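Local coordinates for protein aromatic-amino-acid transaminase TyrB (Burkholderia cenocepacia K56-2Valvano, PDB 4WD2) that probably catalyses pyridoxal-phosphate-dependent transfer of amino groups from aromatic amino acids to 2-oxo acids, as a dimeric class I/II aminotransferase, at residues A[42-47]-A[324-329]; A[130-135]-A[151-156]; A[172-177]-A[212-217]. All blocks are in the same frame, centred on the assembly; numbering follows the deposited sequence.

Overall arrangement
Running from the N terminus, the chain passes through the loop 42-47, which waits for most of the sequence before helix 309-338 brings 324-329 against it; contact 1 thus closes a very long loop, and contacts 2 and 3 both fall within it. Contact 2 closes a short one, pairing neighbouring strands 131-135 and 152-159 around helix 141-147. Contact 3 closes the next loop, which carries strand 182-186 and helix 199-211, joining the end of helix 167-175 to the turn leading into strand 215-220 of the same sheet. Contacts 2 and 3 touch, W132 packing on L177 and P156 on A173, whereas contact 1 lies across the chain's centre, its centre about 30 Å from that of contact 2.

Contact 1: residues A[42-47]-A[324-329]; sequences GIYFDA and RRIARM
The loop 42-47 runs past one side of the helical turns of 324-329 at arm's length, with the CA atoms of Y44 and I326 9.1 Å apart and those of A47 and R325 7.7 Å apart, so long side chains have to make the junction. R325 does most of the work. Its CB points at the loop, and a bend at chi3 lays the guanidinium alongside the backbone of F45 to A47. NE gives its hydrogen to Y44 OH at 3.0 Å, and the phenol oxygen sits almost exactly in the guanidinium plane although the bond itself is somewhat bent, 149° at the hydrogen. NH1 reaches F45 O at 2.9 Å, but the angle is poor and the bond weak. D46 O lies over the centre of one guanidinium face, 3.7 Å from R325 CZ. This is the aminotransferase class I and II fold, and the contact ties the loop that follows the short strand 37-38 to the long helix 309-338. R325 NH2 is also hydrogen-bonded to L388 O, beyond both segments, so one guanidinium reaches three separate backbone or phenol oxygens, F45 O only weakly. The Y44 ring stands at 69° to the guanidinium. Its CG is anti to the backbone N (chi1 -179°), which brings the ring edge and the hydroxyl up to I326 and R325; the edge at CE1 meets I326 CG1 at 4.0 Å, and F225 of another loop also packs on I326. A47 CB rests against the aliphatic part of the arginine, 4.1 Å from R325 CD. The D46 side chain sets off away from the helix, and OD1 accepts the backbone N-H groups of E48 and R50.

Contact 2: residues A[130-135]-A[151-156]; sequences QVWLSD and TVNTYP
Strands 131-135 and 152-156 are the two parallel strands of a beta-alpha-beta unit in the large sheet of this aminotransferase, with helix 141-147 crossing between them. Donors alternate between the strands: V131 N to T151 O, N153 N to V131 O, L133 N to N153 O and Y155 N to L133 O; the second of these is short, at 2.6 Å. The strands are twisted 42° against each other.

On the face carrying W132 and N153, the asparagine lies alongside the indole. N153 CB sits over the five-membered ring, 3.6 Å from its centroid, a CH-pi contact, and ND2 hangs above the six-membered part. With CG anti to the carbonyl carbon (chi1 -45°), the amide then reaches Q130: ND2 donates to OE1 at 3.0 Å, in the carbonyl plane and on a lone pair, and a water bridges Q130 OE1 to N153 OD1. The two amides are nearly coplanar.

The opposite face holds V131, L133 and V152, where V131 CB meets V152 CG2 at 4.0 Å and F145 of the crossover helix packs on V152. Back on the face of W132 and N153, the Y155 ring lies over the L133-S134 backbone of strand 131-135, and its OH is hydrogen-bonded to L184 O of the next strand, 182-186, while S134 CA sits over the Y155 ring, 3.7 Å from its centroid.

Contact 3: residues A[172-177]-A[212-217]; sequences AAIDAL and RELLPF
R212 bends at chi2 and then runs out straight, and D175 meets it with its CG anti to the backbone N (chi1 -167°), a torsion that carries OD1 across to R212 NE, where the two form a salt bridge. The N-H of R212 NE points at D175 OD1 over 3.0 Å with an angle of 170° at the hydrogen. The oxygen sits in the guanidinium plane, yet from the aspartate's side the donor arrives well above the carboxylate plane, 52° out of it. The two flat groups are turned well out of parallel, and R212 NH2 stays 3.6 Å from D175 OD2, so the pairing runs through NE rather than through a two-pronged grip.

The contact joins the C-terminal end of helix 167-175 to the turn after helix 199-211, where E213 takes a positive phi in a Schellman motif before the chain enters strand 215-220 of the large sheet. A water ties the backbones together as well, donating to R212 O at 2.8 Å and to L177 O.

L214, whose CB is directed at segment 172-177, divides its two methyls between partners. CD1 meets I174 CG2 at 3.6 Å, and CD2 lies 4.1 Å from L177 CB. V183 of the adjacent strand packs on both L177 and L214, while L205 and V208 of helix 199-211 pack on I174.

Contact 1: residues A[42-47]-A[324-329]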
# COMPACT_ATOMS: atom_id res chain seq x y z
N GLY A 42 -0.31 0.79 21.79
CA GLY A 42 1.09 0.49 21.57
C GLY A 42 1.78 1.43 20.60
O GLY A 42 2.23 1.01 19.53
N ILE A 43 1.85 2.70 20.96
CA ILE A 43 2.57 3.71 20.19
C ILE A 43 3.31 4.63 21.16
O ILE A 43 3.03 4.60 22.35
CB ILE A 43 1.62 4.54 19.30
CG1 ILE A 43 0.63 5.34 20.14
CG2 ILE A 43 0.86 3.66 18.31
CD1 ILE A 43 -0.32 6.17 19.31
N TYR A 44 4.24 5.44 20.66
CA TYR A 44 4.98 6.34 21.55
C TYR A 44 4.19 7.61 21.88
O TYR A 44 3.67 8.28 20.99
CB TYR A 44 6.34 6.73 20.95
CG TYR A 44 7.13 7.64 21.87
CD1 TYR A 44 7.94 7.13 22.88
CD2 TYR A 44 7.06 9.03 21.74
CE1 TYR A 44 8.66 7.97 23.72
CE2 TYR A 44 7.77 9.87 22.58
CZ TYR A 44 8.56 9.34 23.56
OH TYR A 44 9.26 10.18 24.39
N PHE A 45 4.10 7.91 23.17
CA PHE A 45 3.58 9.19 23.65
C PHE A 45 4.73 9.94 24.34
O PHE A 45 5.64 9.31 24.85
CB PHE A 45 2.41 9.00 24.61
CG PHE A 45 1.27 8.22 24.02
CD1 PHE A 45 1.27 6.84 24.03
CD2 PHE A 45 0.20 8.88 23.44
CE1 PHE A 45 0.23 6.12 23.47
CE2 PHE A 45 -0.85 8.18 22.87
CZ PHE A 45 -0.84 6.80 22.89
N ASP A 46 4.70 11.26 24.33
CA ASP A 46 5.79 12.02 24.94
C ASP A 46 5.53 12.28 26.42
O ASP A 46 4.65 11.66 27.03
CB ASP A 46 6.03 13.35 24.19
CG ASP A 46 4.79 14.25 24.14
OD1 ASP A 46 3.86 14.10 24.96
OD2 ASP A 46 4.76 15.13 23.25
N ALA A 47 6.31 13.19 27.00
CA ALA A 47 6.22 13.49 28.43
C ALA A 47 4.84 14.02 28.81
O ALA A 47 4.44 13.92 29.97
CB ALA A 47 7.29 14.49 28.83
N ARG A 324 15.61 7.63 25.88
CA ARG A 324 15.96 7.84 27.28
C ARG A 324 14.73 8.07 28.17
O ARG A 324 14.74 7.68 29.33
CB ARG A 324 16.93 9.03 27.42
CG ARG A 324 18.36 8.71 26.97
CD ARG A 324 19.34 9.80 27.41
NE ARG A 324 18.96 11.12 26.91
CZ ARG A 324 19.32 11.60 25.72
NH1 ARG A 324 20.07 10.86 24.91
NH2 ARG A 324 18.92 12.80 25.34
N ARG A 325 13.69 8.68 27.62
CA ARG A 325 12.46 8.91 28.40
C ARG A 325 11.81 7.58 28.78
O ARG A 325 11.37 7.41 29.91
CB ARG A 325 11.46 9.78 27.63
CG ARG A 325 10.43 10.46 28.55
CD ARG A 325 9.24 11.05 27.78
NE ARG A 325 8.37 10.01 27.26
CZ ARG A 325 7.44 9.38 27.97
NH1 ARG A 325 6.69 8.45 27.40
NH2 ARG A 325 7.26 9.69 29.25
N ILE A 326 11.75 6.64 27.84
CA ILE A 326 11.24 5.31 28.14
C ILE A 326 12.08 4.64 29.24
O ILE A 326 11.53 4.06 30.18
CB ILE A 326 11.22 4.40 26.88
CG1 ILE A 326 10.20 4.93 25.86
CG2 ILE A 326 10.87 2.96 27.25
CD1 ILE A 326 10.16 4.14 24.57
N ALA A 327 13.40 4.75 29.13
CA ALA A 327 14.28 4.14 30.13
C ALA A 327 14.06 4.77 31.50
O ALA A 327 14.09 4.08 32.52
CB ALA A 327 15.73 4.27 29.70
N ARG A 328 13.82 6.07 31.53
CA ARG A 328 13.51 6.77 32.78
C ARG A 328 12.20 6.26 33.38
O ARG A 328 12.09 6.07 34.59
CB ARG A 328 13.42 8.28 32.55
CG ARG A 328 13.14 9.05 33.82
CD ARG A 328 13.18 10.55 33.62
NE ARG A 328 12.81 11.24 34.85
CZ ARG A 328 11.60 11.72 35.10
NH1 ARG A 328 10.64 11.61 34.19
NH2 ARG A 328 11.34 12.33 36.25
N MET A 329 11.21 6.01 32.53
CA MET A 329 9.93 5.49 33.01
C MET A 329 10.08 4.06 33.53
O MET A 329 9.44 3.68 34.51
CB MET A 329 8.86 5.55 31.92
CG MET A 329 8.41 6.97 31.56
SD MET A 329 7.67 7.86 32.95
CE MET A 329 9.05 8.83 33.57

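Contact 2: residues A[130-135]-A[151-156]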
# COMPACT_ATOMS: atom_id res chain seq x y z
N GLN A 130 8.22 -23.40 5.55
CA GLN A 130 7.24 -22.97 6.53
C GLN A 130 7.82 -21.82 7.35
O GLN A 130 9.02 -21.53 7.26
CB GLN A 130 6.81 -24.14 7.42
CG GLN A 130 6.22 -25.28 6.62
CD GLN A 130 5.59 -26.34 7.48
OE1 GLN A 130 5.52 -26.21 8.70
NE2 GLN A 130 5.10 -27.41 6.85
N VAL A 131 6.98 -21.14 8.13
CA VAL A 131 7.43 -19.96 8.87
C VAL A 131 7.39 -20.22 10.38
O VAL A 131 6.46 -20.85 10.88
CB VAL A 131 6.56 -18.73 8.51
CG1 VAL A 131 6.89 -17.55 9.41
CG2 VAL A 131 6.75 -18.34 7.04
N TRP A 132 8.43 -19.77 11.08
CA TRP A 132 8.49 -19.88 12.54
C TRP A 132 8.60 -18.50 13.20
O TRP A 132 9.50 -17.73 12.87
CB TRP A 132 9.68 -20.74 12.97
CG TRP A 132 9.40 -22.22 12.96
CD1 TRP A 132 9.06 -23.00 14.03
CD2 TRP A 132 9.43 -23.09 11.83
NE1 TRP A 132 8.88 -24.30 13.64
CE2 TRP A 132 9.10 -24.39 12.29
CE3 TRP A 132 9.70 -22.90 10.47
CZ2 TRP A 132 9.05 -25.49 11.43
CZ3 TRP A 132 9.65 -24.00 9.63
CH2 TRP A 132 9.32 -25.27 10.11
N LEU A 133 7.68 -18.19 14.11
CA LEU A 133 7.69 -16.94 14.88
C LEU A 133 7.94 -17.21 16.36
O LEU A 133 7.82 -18.34 16.82
CB LEU A 133 6.37 -16.17 14.74
CG LEU A 133 5.26 -16.59 13.79
CD1 LEU A 133 3.97 -15.87 14.13
CD2 LEU A 133 5.65 -16.27 12.37
N SER A 134 8.26 -16.16 17.11
CA SER A 134 8.50 -16.30 18.53
C SER A 134 7.20 -16.55 19.29
O SER A 134 6.12 -16.14 18.87
CB SER A 134 9.20 -15.05 19.08
OG SER A 134 8.42 -13.89 18.84
N ASP A 135 7.32 -17.22 20.43
CA ASP A 135 6.19 -17.38 21.33
C ASP A 135 6.34 -16.44 22.52
O ASP A 135 7.14 -16.70 23.41
CB ASP A 135 6.08 -18.83 21.82
CG ASP A 135 5.08 -18.99 22.95
OD1 ASP A 135 4.02 -18.34 22.90
OD2 ASP A 135 5.36 -19.78 23.88
N THR A 151 2.34 -22.08 6.09
CA THR A 151 2.11 -22.72 7.38
C THR A 151 3.00 -22.03 8.41
O THR A 151 4.21 -21.89 8.21
CB THR A 151 2.43 -24.22 7.34
OG1 THR A 151 1.62 -24.86 6.34
CG2 THR A 151 2.15 -24.86 8.69
N VAL A 152 2.41 -21.60 9.51
CA VAL A 152 3.13 -20.79 10.48
C VAL A 152 3.23 -21.52 11.82
O VAL A 152 2.24 -21.98 12.37
CB VAL A 152 2.45 -19.42 10.67
CG1 VAL A 152 2.98 -18.74 11.92
CG2 VAL A 152 2.66 -18.55 9.44
N ASN A 153 4.46 -21.62 12.31
CA ASN A 153 4.76 -22.28 13.57
C ASN A 153 5.45 -21.35 14.56
O ASN A 153 5.75 -20.20 14.24
CB ASN A 153 5.63 -23.52 13.32
CG ASN A 153 5.13 -24.36 12.15
OD1 ASN A 153 4.14 -25.09 12.27
ND2 ASN A 153 5.82 -24.26 11.02
N THR A 154 5.70 -21.85 15.77
CA THR A 154 6.34 -21.04 16.80
C THR A 154 7.60 -21.70 17.33
O THR A 154 7.79 -22.91 17.19
CB THR A 154 5.38 -20.77 17.98
OG1 THR A 154 5.19 -21.98 18.73
CG2 THR A 154 4.04 -20.29 17.49
N TYR A 155 8.48 -20.90 17.93
CA TYR A 155 9.62 -21.40 18.68
C TYR A 155 9.55 -20.82 20.09
O TYR A 155 8.96 -19.76 20.29
CB TYR A 155 10.95 -21.06 17.99
CG TYR A 155 11.16 -19.60 17.64
CD1 TYR A 155 11.54 -18.68 18.60
CD2 TYR A 155 11.00 -19.16 16.33
CE1 TYR A 155 11.75 -17.34 18.28
CE2 TYR A 155 11.19 -17.81 16.00
CZ TYR A 155 11.57 -16.92 16.98
OH TYR A 155 11.76 -15.59 16.67
N PRO A 156 10.12 -21.53 21.09
CA PRO A 156 10.10 -21.01 22.46
C PRO A 156 10.80 -19.66 22.53
O PRO A 156 11.80 -19.45 21.84
CB PRO A 156 10.88 -22.07 23.25
CG PRO A 156 10.75 -23.32 22.45
CD PRO A 156 10.71 -22.88 21.01
O HOH W 1 3.53 -27.38 10.91

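Contact 3: residues A[172-177]-A[212-217]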
# COMPACT_ATOMS: atom_id res chain seq x y z
N ALA A 172 17.66 -24.44 20.46
CA ALA A 172 17.49 -25.85 20.13
C ALA A 172 16.34 -26.08 19.13
O ALA A 172 16.44 -26.91 18.23
CB ALA A 172 17.27 -26.67 21.39
N ALA A 173 15.24 -25.34 19.30
CA ALA A 173 14.12 -25.46 18.37
C ALA A 173 14.53 -25.01 16.97
O ALA A 173 14.20 -25.67 15.97
CB ALA A 173 12.93 -24.66 18.87
N ILE A 174 15.23 -23.89 16.89
CA ILE A 174 15.64 -23.34 15.60
C ILE A 174 16.72 -24.21 14.96
O ILE A 174 16.72 -24.40 13.74
CB ILE A 174 16.14 -21.88 15.76
CG1 ILE A 174 14.96 -20.98 16.14
CG2 ILE A 174 16.80 -21.40 14.48
CD1 ILE A 174 15.33 -19.53 16.40
N ASP A 175 17.60 -24.78 15.77
CA ASP A 175 18.63 -25.69 15.27
C ASP A 175 18.06 -26.94 14.62
O ASP A 175 18.74 -27.61 13.84
CB ASP A 175 19.58 -26.10 16.40
CG ASP A 175 20.83 -26.79 15.89
OD1 ASP A 175 21.40 -26.32 14.89
OD2 ASP A 175 21.24 -27.80 16.50
N ALA A 176 16.80 -27.25 14.93
CA ALA A 176 16.19 -28.47 14.44
C ALA A 176 15.41 -28.27 13.13
O ALA A 176 14.85 -29.23 12.59
CB ALA A 176 15.27 -29.06 15.51
N LEU A 177 15.38 -27.04 12.63
CA LEU A 177 14.61 -26.74 11.42
C LEU A 177 15.31 -27.19 10.14
O LEU A 177 16.54 -27.19 10.06
CB LEU A 177 14.32 -25.24 11.34
CG LEU A 177 13.59 -24.66 12.55
CD1 LEU A 177 13.29 -23.18 12.36
CD2 LEU A 177 12.32 -25.46 12.79
N ARG A 212 22.56 -24.18 9.33
CA ARG A 212 21.39 -24.95 8.92
C ARG A 212 20.73 -24.41 7.65
O ARG A 212 19.72 -24.95 7.19
CB ARG A 212 20.37 -25.00 10.06
CG ARG A 212 20.90 -25.67 11.34
CD ARG A 212 21.26 -27.12 11.08
NE ARG A 212 21.52 -27.84 12.32
CZ ARG A 212 21.94 -29.10 12.38
NH1 ARG A 212 22.15 -29.79 11.27
NH2 ARG A 212 22.14 -29.68 13.56
N GLU A 213 21.32 -23.36 7.08
CA GLU A 213 20.85 -22.77 5.82
C GLU A 213 19.41 -22.31 5.93
O GLU A 213 18.60 -22.55 5.04
CB GLU A 213 20.99 -23.78 4.67
CG GLU A 213 22.42 -24.17 4.38
CD GLU A 213 22.52 -25.29 3.37
OE1 GLU A 213 23.13 -26.32 3.71
OE2 GLU A 213 21.99 -25.14 2.25
N LEU A 214 19.11 -21.64 7.03
CA LEU A 214 17.78 -21.09 7.26
C LEU A 214 17.63 -19.72 6.60
O LEU A 214 18.62 -19.12 6.16
CB LEU A 214 17.50 -20.99 8.76
CG LEU A 214 17.69 -22.27 9.55
CD1 LEU A 214 17.11 -22.12 10.94
CD2 LEU A 214 17.05 -23.46 8.81
N LEU A 215 16.39 -19.25 6.54
CA LEU A 215 16.06 -17.95 5.98
C LEU A 215 15.54 -16.99 7.04
O LEU A 215 14.34 -16.92 7.29
CB LEU A 215 15.01 -18.08 4.88
CG LEU A 215 15.54 -18.31 3.48
CD1 LEU A 215 14.39 -18.63 2.55
CD2 LEU A 215 16.29 -17.06 3.02
N PRO A 216 16.45 -16.21 7.65
CA PRO A 216 16.05 -15.24 8.67
C PRO A 216 15.33 -14.04 8.06
O PRO A 216 15.80 -13.41 7.10
CB PRO A 216 17.39 -14.82 9.30
CG PRO A 216 18.39 -15.03 8.22
CD PRO A 216 17.91 -16.25 7.47
N PHE A 217 14.17 -13.74 8.63
CA PHE A 217 13.40 -12.56 8.30
C PHE A 217 13.39 -11.68 9.54
O PHE A 217 12.64 -11.92 10.49
CB PHE A 217 11.97 -12.94 7.86
CG PHE A 217 11.31 -11.92 6.97
CD1 PHE A 217 10.36 -12.32 6.05
CD2 PHE A 217 11.62 -10.57 7.05
CE1 PHE A 217 9.75 -11.40 5.23
CE2 PHE A 217 11.01 -9.65 6.23
CZ PHE A 217 10.07 -10.07 5.32
O HOH W 2 18.96 -27.50 8.12